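Local coordinates for protein histidinol-phosphate aminotransferase (Clostridium acetobutylicum, PDB 3FTB) that probably catalyses the pyridoxal-phosphate-dependent transfer of an amino group to or from histidinol phosphate, a transamination of the histidine biosynthetic pathway, at residues H168-A173 with K202-L207; K141-D146 with K176-I181; I182-I187 with S196-I201. All blocks are in the same frame, centred on the assembly; numbering follows the deposited sequence.

Contact 1. Residues H168-A173 with K202-L207; sequences HVLKLA and KNYSCL
L170 rides on the flat face of Y204, its CB 4.0 Å from the centroid of the Y204 ring and 8° off the ring normal, a CH-pi contact made almost over the middle of the ring. The two side chains cross at about a right angle. From the same leucine CD1 reaches on to the rim, 3.8 Å from Y204 CD2, while CD2 takes another course and meets L207 CD2 at 4.1 Å. One branched side chain is therefore a bump shared between a ring and a second leucine, a task that suits its forked end.

The tyrosine is the bump in the other direction. Its ring lies in a hollow on the helix surface bordered by L170 and K171 and, one turn to either side along the chain, by I167 and E174. Its hydroxyl end meets the exposed K171, whose NZ donates a hydrogen bond to Y204 OH at 2.7 Å, approaching at the edge in the ring plane. K171 starts out pointing away from the loop; a sharp bend at its last torsion (chi4 22°) swings the amine back, and its CG also lies beside the Y204 hydroxyl. A tyrosine fits here because it joins a greasy face to a polar tip.

Further along, small A173 makes a shallow site for sulfur, with A173 CB 3.6 Å from C206 SG. Both side chains are small, and A173 CA comes to 6.2 Å from C206 CA.

E174, next on the helix, accepts a hydrogen bond from S205 N. Helix 163-176 is thus held against the loop that enters strand 207-212. L170, A173 and L207 all also pack on I180 of strand 179-183, while V169, on another side of the helix, meets I138 and I139 of helix 135-141.

Contact 2. Residues K141-D146 with K176-I181; sequences KIDDVD and KKKTII
K178 lays its aliphatic chain over the backbone carbonyls of the turn at 141-146, and its amine ends between two of them. A turn at chi2 (-55°) and another at chi4 fold the chain to that point. K178 NZ donates to I142 O at 3.1 Å, reaching a lone pair in the carbonyl plane with a C=O...N angle of 139°. It also donates to V145 O at 3.1 Å, this time almost head-on at 174°. A water accepts a third bond from K178 NZ at 2.6 Å and passes it on to D143 OD1. An ammonium group can give three such bonds, which suits a lysine to a spot where I142 O and V145 O converge.

D143 supplies the negative charge. Its OD1 lies 3.6 Å from K178 NZ in a salt bridge, while K176 NZ sits 3.1 Å from D143 OD2 and similarly close to OD1, with weak hydrogen bonds to both oxygens. The single carboxylate probably favours the charged form of both lysines. K176 also packs its methylene CD 3.9 Å from I142 CG2. Between the lysines, K177 adopts positive phi in a Schellman motif that closes helix 163-176.

T179 N donates a nearly straight hydrogen bond to D146 O at 3.2 Å, the first rung between the chains as T179 goes on to pair with V148. These are the entrances to neighbouring parallel strands 147-151 and 179-183, joined through helix 163-176: a beta-alpha-beta crossover of the large domain of fold type I aminotransferases.

Contact 3. Residues I182-I187 with S196-I201; sequences IDEAFI and SFVGEI
Residues D183 to F186, where strand 179-183 gives way to a loop, belong to the cofactor-facing edge of the central sheet in fold type I aminotransferases, and here they are tied to the loop at 196-201. In relatives the aspartate at the position of D183 pairs with the pyridine nitrogen of pyridoxal phosphate; here D183 OD1 accepts from A185 N in an Asx turn, and its OD2 bonds to Y111.

E184 points the other way, into the contact. Its chain runs out straight beyond CG, which sits beside the backbone N (chi1 -76°). A glutamate has the length to reach the backbone of the loop and two oxygens to share: OE1 forms a salt bridge with R211, and OE2, to which N152 adds a weak bond, serves the loop. I187 lines the same side, its CG1 3.7 Å from S196 CB, while S196 OG bonds to P193 O.

Apolar cover comes from I182, whose CD1 lies over one face of F197, 3.9 Å from the ring centroid and displaced toward the rim, a CH-pi contact. At that ring's edge, the syn lone pair of E184 OE2 receives F197 N at 2.9 Å, with an N-H...O angle of 173°.

In the fold
Contacts 2 and 3 use the two ends of strand 179-183, their centres about 18 Å apart, and contact 1 packs alongside it, its centre about 10 Å from that of contact 2 and about 13 Å from that of contact 3. Contacts 1 and 2 join through a probable hydrogen bond, I180 N to C206 O (2.9 Å). Contacts 1 and 3 share apolar packing, L170 CD1 lying 3.7 Å from F197 CE2. Contact 3 carries D183 and so is probably the one nearest the cofactor site; a phosphate ion, probably from crystallisation, lies about 3 Å from the S196 side chain. Contacts 1 and 2, centred about 21 and 22 Å from the chain's centre, are peripheral.

Contact 1. Residues H168-A173 with K202-L207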
loop_
_atom_site.group_PDB
_atom_site.type_symbol
_atom_site.label_atom_id
_atom_site.label_comp_id
_atom_site.label_asym_id
_atom_site.label_seq_id
_atom_site.Cartn_x
_atom_site.Cartn_y
_atom_site.Cartn_z
ATOM N N HIS A 168 30.710 -6.914 -17.648
ATOM C CA HIS A 168 31.249 -8.241 -17.372
ATOM C C HIS A 168 30.424 -8.942 -16.308
ATOM O O HIS A 168 30.231 -10.154 -16.364
ATOM C CB HIS A 168 32.713 -8.144 -16.969
ATOM C CG HIS A 168 33.534 -7.357 -17.939
ATOM N ND1 HIS A 168 34.069 -7.912 -19.080
ATOM C CD2 HIS A 168 33.876 -6.045 -17.961
ATOM C CE1 HIS A 168 34.725 -6.983 -19.754
ATOM N NE2 HIS A 168 34.621 -5.841 -19.096
ATOM N N VAL A 169 29.918 -8.174 -15.349
ATOM C CA VAL A 169 28.995 -8.731 -14.363
ATOM C C VAL A 169 27.669 -9.097 -15.039
ATOM O O VAL A 169 27.137 -10.187 -14.839
ATOM C CB VAL A 169 28.744 -7.759 -13.169
ATOM C CG1 VAL A 169 27.956 -8.449 -12.059
ATOM C CG2 VAL A 169 30.032 -7.251 -12.620
ATOM N N LEU A 170 27.145 -8.187 -15.854
ATOM C CA LEU A 170 25.880 -8.414 -16.524
ATOM C C LEU A 170 25.948 -9.652 -17.411
ATOM O O LEU A 170 25.063 -10.508 -17.364
ATOM C CB LEU A 170 25.473 -7.192 -17.346
ATOM C CG LEU A 170 24.968 -5.992 -16.547
ATOM C CD1 LEU A 170 24.130 -5.098 -17.439
ATOM C CD2 LEU A 170 24.164 -6.431 -15.329
ATOM N N LYS A 171 27.006 -9.749 -18.213
ATOM C CA LYS A 171 27.191 -10.893 -19.106
ATOM C C LYS A 171 27.327 -12.222 -18.376
ATOM O O LYS A 171 26.938 -13.242 -18.911
ATOM C CB LYS A 171 28.397 -10.688 -20.024
ATOM C CG LYS A 171 28.100 -9.903 -21.292
ATOM C CD LYS A 171 29.387 -9.524 -22.029
ATOM C CE LYS A 171 29.086 -8.968 -23.413
ATOM N NZ LYS A 171 27.688 -8.452 -23.505
ATOM N N LEU A 172 27.896 -12.217 -17.167
ATOM C CA LEU A 172 27.984 -13.433 -16.348
ATOM C C LEU A 172 26.656 -13.770 -15.672
ATOM O O LEU A 172 26.245 -14.935 -15.640
ATOM C CB LEU A 172 29.065 -13.310 -15.272
ATOM C CG LEU A 172 30.545 -13.458 -15.632
ATOM C CD1 LEU A 172 31.380 -13.350 -14.368
ATOM C CD2 LEU A 172 30.818 -14.775 -16.344
ATOM N N ALA A 173 25.999 -12.758 -15.109
ATOM C CA ALA A 173 24.682 -12.960 -14.496
ATOM C C ALA A 173 23.718 -13.601 -15.490
ATOM O O ALA A 173 23.164 -14.659 -15.225
ATOM C CB ALA A 173 24.111 -11.644 -13.975
ATOM N N LYS A 202 16.429 -4.871 -22.291
ATOM C CA LYS A 202 16.160 -5.827 -23.358
ATOM C C LYS A 202 17.304 -6.829 -23.567
ATOM O O LYS A 202 17.081 -7.987 -23.933
ATOM C CB LYS A 202 15.856 -5.070 -24.649
ATOM C CG LYS A 202 14.678 -4.124 -24.520
ATOM C CD LYS A 202 13.523 -4.842 -23.872
ATOM C CE LYS A 202 12.216 -4.208 -24.263
ATOM N NZ LYS A 202 11.077 -5.113 -24.012
ATOM N N ASN A 203 18.529 -6.382 -23.325
ATOM C CA ASN A 203 19.691 -7.210 -23.591
ATOM C C ASN A 203 19.978 -8.191 -22.481
ATOM O O ASN A 203 20.759 -9.124 -22.673
ATOM C CB ASN A 203 20.910 -6.336 -23.843
ATOM C CG ASN A 203 20.799 -5.582 -25.133
ATOM O OD1 ASN A 203 21.134 -6.105 -26.195
ATOM N ND2 ASN A 203 20.301 -4.353 -25.061
ATOM N N TYR A 204 19.355 -7.974 -21.322
ATOM C CA TYR A 204 19.593 -8.818 -20.151
ATOM C C TYR A 204 18.318 -8.994 -19.337
ATOM O O TYR A 204 17.778 -8.021 -18.807
ATOM C CB TYR A 204 20.691 -8.219 -19.257
ATOM C CG TYR A 204 22.029 -8.068 -19.936
ATOM C CD1 TYR A 204 22.847 -9.169 -20.166
ATOM C CD2 TYR A 204 22.470 -6.823 -20.361
ATOM C CE1 TYR A 204 24.066 -9.029 -20.803
ATOM C CE2 TYR A 204 23.692 -6.674 -21.002
ATOM C CZ TYR A 204 24.480 -7.781 -21.220
ATOM O OH TYR A 204 25.686 -7.630 -21.854
ATOM N N SER A 205 17.828 -10.226 -19.231
ATOM C CA SER A 205 16.724 -10.482 -18.312
ATOM C C SER A 205 17.180 -11.017 -16.943
ATOM O O SER A 205 16.427 -11.694 -16.248
ATOM C CB SER A 205 15.623 -11.346 -18.950
ATOM O OG SER A 205 15.978 -11.793 -20.244
ATOM N N CYS A 206 18.421 -10.709 -16.577
ATOM C CA CYS A 206 18.902 -10.860 -15.202
ATOM C C CYS A 206 18.658 -9.541 -14.482
ATOM O O CYS A 206 18.468 -9.502 -13.272
ATOM C CB CYS A 206 20.390 -11.220 -15.152
ATOM S SG CYS A 206 21.528 -9.919 -15.717
ATOM N N LEU A 207 18.638 -8.460 -15.257
ATOM C CA LEU A 207 18.403 -7.126 -14.722
ATOM C C LEU A 207 17.001 -6.969 -14.146
ATOM O O LEU A 207 16.002 -7.254 -14.811
ATOM C CB LEU A 207 18.603 -6.061 -15.806
ATOM C CG LEU A 207 19.977 -5.448 -16.069
ATOM C CD1 LEU A 207 19.879 -4.513 -17.257
ATOM C CD2 LEU A 207 20.475 -4.704 -14.848
#

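Contact 2. Residues K141-D146 with K176-I181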
loop_
_atom_site.group_PDB
_atom_site.type_symbol
_atom_site.label_atom_id
_atom_site.label_comp_id
_atom_site.label_asym_id
_atom_site.label_seq_id
_atom_site.Cartn_x
_atom_site.Cartn_y
_atom_site.Cartn_z
ATOM N N LYS A 141 32.336 -13.566 -6.630
ATOM C CA LYS A 141 31.338 -13.994 -5.648
ATOM C C LYS A 141 30.022 -14.420 -6.296
ATOM O O LYS A 141 29.122 -14.924 -5.623
ATOM C CB LYS A 141 31.033 -12.858 -4.665
ATOM C CG LYS A 141 32.088 -12.605 -3.613
ATOM C CD LYS A 141 31.767 -11.344 -2.842
ATOM C CE LYS A 141 32.669 -11.247 -1.638
ATOM N NZ LYS A 141 33.950 -11.912 -1.970
ATOM N N ILE A 142 29.901 -14.211 -7.601
ATOM C CA ILE A 142 28.603 -14.347 -8.248
ATOM C C ILE A 142 28.103 -15.785 -8.413
ATOM O O ILE A 142 26.927 -15.996 -8.686
ATOM C CB ILE A 142 28.537 -13.594 -9.591
ATOM C CG1 ILE A 142 27.164 -12.935 -9.739
ATOM C CG2 ILE A 142 28.866 -14.528 -10.748
ATOM C CD1 ILE A 142 26.996 -12.183 -11.029
ATOM N N ASP A 143 28.982 -16.767 -8.243
ATOM C CA ASP A 143 28.549 -18.165 -8.141
ATOM C C ASP A 143 28.202 -18.546 -6.696
ATOM O O ASP A 143 27.706 -19.634 -6.438
ATOM C CB ASP A 143 29.625 -19.121 -8.673
ATOM C CG ASP A 143 29.367 -19.565 -10.103
ATOM O OD1 ASP A 143 28.219 -19.430 -10.579
ATOM O OD2 ASP A 143 30.316 -20.064 -10.745
ATOM N N ASP A 144 28.486 -17.657 -5.754
ATOM C CA ASP A 144 28.205 -17.921 -4.345
ATOM C C ASP A 144 26.762 -17.577 -3.968
ATOM O O ASP A 144 26.267 -17.991 -2.917
ATOM C CB ASP A 144 29.168 -17.126 -3.451
ATOM C CG ASP A 144 30.487 -17.844 -3.215
ATOM O OD1 ASP A 144 31.529 -17.160 -3.075
ATOM O OD2 ASP A 144 30.477 -19.094 -3.165
ATOM N N VAL A 145 26.092 -16.815 -4.825
ATOM C CA VAL A 145 24.787 -16.254 -4.494
ATOM C C VAL A 145 23.758 -16.503 -5.594
ATOM O O VAL A 145 24.089 -16.977 -6.681
ATOM C CB VAL A 145 24.894 -14.732 -4.259
ATOM C CG1 VAL A 145 25.621 -14.436 -2.951
ATOM C CG2 VAL A 145 25.629 -14.083 -5.418
ATOM N N ASP A 146 22.504 -16.181 -5.293
ATOM C CA ASP A 146 21.412 -16.314 -6.250
ATOM C C ASP A 146 21.118 -14.967 -6.890
ATOM O O ASP A 146 20.480 -14.894 -7.949
ATOM C CB ASP A 146 20.159 -16.814 -5.538
ATOM C CG ASP A 146 20.445 -17.981 -4.623
ATOM O OD1 ASP A 146 21.021 -18.986 -5.096
ATOM O OD2 ASP A 146 20.103 -17.886 -3.426
ATOM N N LYS A 176 24.372 -17.145 -16.017
ATOM C CA LYS A 176 24.236 -18.025 -14.856
ATOM C C LYS A 176 22.827 -18.042 -14.265
ATOM O O LYS A 176 22.599 -18.607 -13.189
ATOM C CB LYS A 176 25.250 -17.612 -13.790
ATOM C CG LYS A 176 26.694 -17.905 -14.185
ATOM C CD LYS A 176 27.666 -16.857 -13.677
ATOM C CE LYS A 176 29.102 -17.269 -13.953
ATOM N NZ LYS A 176 29.448 -18.552 -13.266
ATOM N N LYS A 177 21.880 -17.429 -14.980
ATOM C CA LYS A 177 20.499 -17.360 -14.523
ATOM C C LYS A 177 20.406 -16.705 -13.148
ATOM O O LYS A 177 19.469 -16.932 -12.405
ATOM C CB LYS A 177 19.878 -18.757 -14.482
ATOM C CG LYS A 177 19.698 -19.398 -15.849
ATOM C CD LYS A 177 19.100 -20.790 -15.733
ATOM C CE LYS A 177 18.899 -21.420 -17.101
ATOM N NZ LYS A 177 18.336 -22.795 -17.002
ATOM N N LYS A 178 21.435 -15.912 -12.836
ATOM C CA LYS A 178 21.482 -15.132 -11.606
ATOM C C LYS A 178 20.652 -13.859 -11.805
ATOM O O LYS A 178 20.463 -13.397 -12.937
ATOM C CB LYS A 178 22.940 -14.775 -11.264
ATOM C CG LYS A 178 23.860 -15.979 -10.963
ATOM C CD LYS A 178 23.265 -16.818 -9.848
ATOM C CE LYS A 178 23.712 -18.253 -9.919
ATOM N NZ LYS A 178 25.033 -18.434 -9.303
ATOM N N THR A 179 20.135 -13.291 -10.722
ATOM C CA THR A 179 19.365 -12.055 -10.850
ATOM C C THR A 179 20.088 -10.862 -10.217
ATOM O O THR A 179 20.576 -10.942 -9.089
ATOM C CB THR A 179 17.942 -12.193 -10.261
ATOM O OG1 THR A 179 17.233 -13.240 -10.939
ATOM C CG2 THR A 179 17.171 -10.883 -10.407
ATOM N N ILE A 180 20.161 -9.754 -10.944
ATOM C CA ILE A 180 20.795 -8.563 -10.396
ATOM C C ILE A 180 19.792 -7.421 -10.256
ATOM O O ILE A 180 19.199 -6.985 -11.235
ATOM C CB ILE A 180 22.088 -8.158 -11.173
ATOM C CG1 ILE A 180 21.771 -7.434 -12.476
ATOM C CG2 ILE A 180 22.979 -9.365 -11.430
ATOM C CD1 ILE A 180 22.085 -5.969 -12.411
ATOM N N ILE A 181 19.599 -6.971 -9.016
ATOM C CA ILE A 181 18.616 -5.941 -8.681
ATOM C C ILE A 181 19.260 -4.573 -8.508
ATOM O O ILE A 181 20.043 -4.368 -7.578
ATOM C CB ILE A 181 17.899 -6.262 -7.357
ATOM C CG1 ILE A 181 17.196 -7.623 -7.430
ATOM C CG2 ILE A 181 16.914 -5.142 -7.006
ATOM C CD1 ILE A 181 16.922 -8.215 -6.071
HETATM O O HOH W 1 26.092 -20.774 -9.401
HETATM O O HOH W 2 18.901 -16.632 -9.544
#

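Contact 3. Residues I182-I187 with S196-I201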
loop_
_atom_site.group_PDB
_atom_site.type_symbol
_atom_site.label_atom_id
_atom_site.label_comp_id
_atom_site.label_asym_id
_atom_site.label_seq_id
_atom_site.Cartn_x
_atom_site.Cartn_y
_atom_site.Cartn_z
ATOM N N ILE A 182 18.915 -3.633 -9.382
ATOM C CA ILE A 182 19.516 -2.304 -9.321
ATOM C C ILE A 182 18.544 -1.228 -8.871
ATOM O O ILE A 182 17.608 -0.880 -9.600
ATOM C CB ILE A 182 20.123 -1.877 -10.662
ATOM C CG1 ILE A 182 21.041 -2.963 -11.195
ATOM C CG2 ILE A 182 20.978 -0.647 -10.483
ATOM C CD1 ILE A 182 21.909 -2.488 -12.337
ATOM N N ASP A 183 18.787 -0.699 -7.671
ATOM C CA ASP A 183 17.968 0.362 -7.094
ATOM C C ASP A 183 18.342 1.736 -7.683
ATOM O O ASP A 183 19.401 2.302 -7.372
ATOM C CB ASP A 183 18.124 0.340 -5.572
ATOM C CG ASP A 183 17.530 1.564 -4.895
ATOM O OD1 ASP A 183 16.938 2.414 -5.594
ATOM O OD2 ASP A 183 17.666 1.671 -3.656
ATOM N N GLU A 184 17.472 2.262 -8.542
ATOM C CA GLU A 184 17.753 3.505 -9.255
ATOM C C GLU A 184 16.822 4.643 -8.854
ATOM O O GLU A 184 16.447 5.468 -9.681
ATOM C CB GLU A 184 17.673 3.274 -10.766
ATOM C CG GLU A 184 18.889 2.538 -11.338
ATOM C CD GLU A 184 18.875 2.506 -12.843
ATOM O OE1 GLU A 184 18.009 3.167 -13.489
ATOM O OE2 GLU A 184 19.746 1.808 -13.382
ATOM N N ALA A 185 16.470 4.692 -7.574
ATOM C CA ALA A 185 15.480 5.646 -7.088
ATOM C C ALA A 185 15.984 7.075 -7.188
ATOM O O ALA A 185 15.194 8.022 -7.174
ATOM C CB ALA A 185 15.101 5.322 -5.654
ATOM N N PHE A 186 17.304 7.218 -7.295
ATOM C CA PHE A 186 17.943 8.524 -7.347
ATOM C C PHE A 186 18.414 8.843 -8.758
ATOM O O PHE A 186 18.703 10.003 -9.063
ATOM C CB PHE A 186 19.150 8.582 -6.404
ATOM C CG PHE A 186 18.792 8.719 -4.947
ATOM C CD1 PHE A 186 18.192 9.875 -4.470
ATOM C CD2 PHE A 186 19.086 7.699 -4.048
ATOM C CE1 PHE A 186 17.879 10.015 -3.121
ATOM C CE2 PHE A 186 18.779 7.828 -2.699
ATOM C CZ PHE A 186 18.175 8.993 -2.235
ATOM N N ILE A 187 18.485 7.817 -9.605
ATOM C CA ILE A 187 19.087 7.937 -10.929
ATOM C C ILE A 187 18.593 9.170 -11.684
ATOM O O ILE A 187 19.189 9.578 -12.677
ATOM C CB ILE A 187 18.799 6.703 -11.797
ATOM C CG1 ILE A 187 19.861 6.538 -12.891
ATOM C CG2 ILE A 187 17.431 6.834 -12.428
ATOM C CD1 ILE A 187 21.198 5.990 -12.408
ATOM N N SER A 196 21.366 5.230 -16.175
ATOM C CA SER A 196 20.501 4.104 -15.811
ATOM C C SER A 196 20.760 2.893 -16.692
ATOM O O SER A 196 21.167 3.014 -17.843
ATOM C CB SER A 196 19.023 4.482 -15.883
ATOM O OG SER A 196 18.668 4.889 -17.183
ATOM N N PHE A 197 20.525 1.717 -16.132
ATOM C CA PHE A 197 20.623 0.487 -16.885
ATOM C C PHE A 197 19.305 0.178 -17.570
ATOM O O PHE A 197 19.154 -0.892 -18.155
ATOM C CB PHE A 197 20.992 -0.665 -15.956
ATOM C CG PHE A 197 22.455 -0.732 -15.636
ATOM C CD1 PHE A 197 23.027 0.176 -14.752
ATOM C CD2 PHE A 197 23.263 -1.698 -16.221
ATOM C CE1 PHE A 197 24.380 0.124 -14.464
ATOM C CE2 PHE A 197 24.610 -1.755 -15.928
ATOM C CZ PHE A 197 25.170 -0.843 -15.051
ATOM N N VAL A 198 18.338 1.089 -17.488
ATOM C CA VAL A 198 17.038 0.820 -18.102
ATOM C C VAL A 198 17.183 0.505 -19.595
ATOM O O VAL A 198 16.479 -0.355 -20.127
ATOM C CB VAL A 198 16.014 1.962 -17.886
ATOM C CG1 VAL A 198 15.495 1.944 -16.449
ATOM C CG2 VAL A 198 16.614 3.323 -18.274
ATOM N N GLY A 199 18.113 1.189 -20.257
ATOM C CA GLY A 199 18.368 0.959 -21.671
ATOM C C GLY A 199 19.089 -0.350 -21.941
ATOM O O GLY A 199 19.447 -0.653 -23.093
ATOM N N GLU A 200 19.313 -1.121 -20.873
ATOM C CA GLU A 200 19.953 -2.427 -20.977
ATOM C C GLU A 200 18.956 -3.552 -20.721
ATOM O O GLU A 200 19.306 -4.728 -20.816
ATOM C CB GLU A 200 21.121 -2.536 -19.983
ATOM C CG GLU A 200 22.508 -2.222 -20.553
ATOM C CD GLU A 200 22.830 -0.749 -20.515
ATOM O OE1 GLU A 200 22.148 -0.011 -19.774
ATOM O OE2 GLU A 200 23.768 -0.328 -21.221
ATOM N N ILE A 201 17.717 -3.183 -20.402
ATOM C CA ILE A 201 16.683 -4.140 -19.980
ATOM C C ILE A 201 16.429 -5.248 -21.019
ATOM O O ILE A 201 16.250 -6.425 -20.678
ATOM C CB ILE A 201 15.358 -3.405 -19.652
ATOM C CG1 ILE A 201 15.529 -2.495 -18.428
ATOM C CG2 ILE A 201 14.231 -4.382 -19.414
ATOM C CD1 ILE A 201 15.628 -3.238 -17.137
#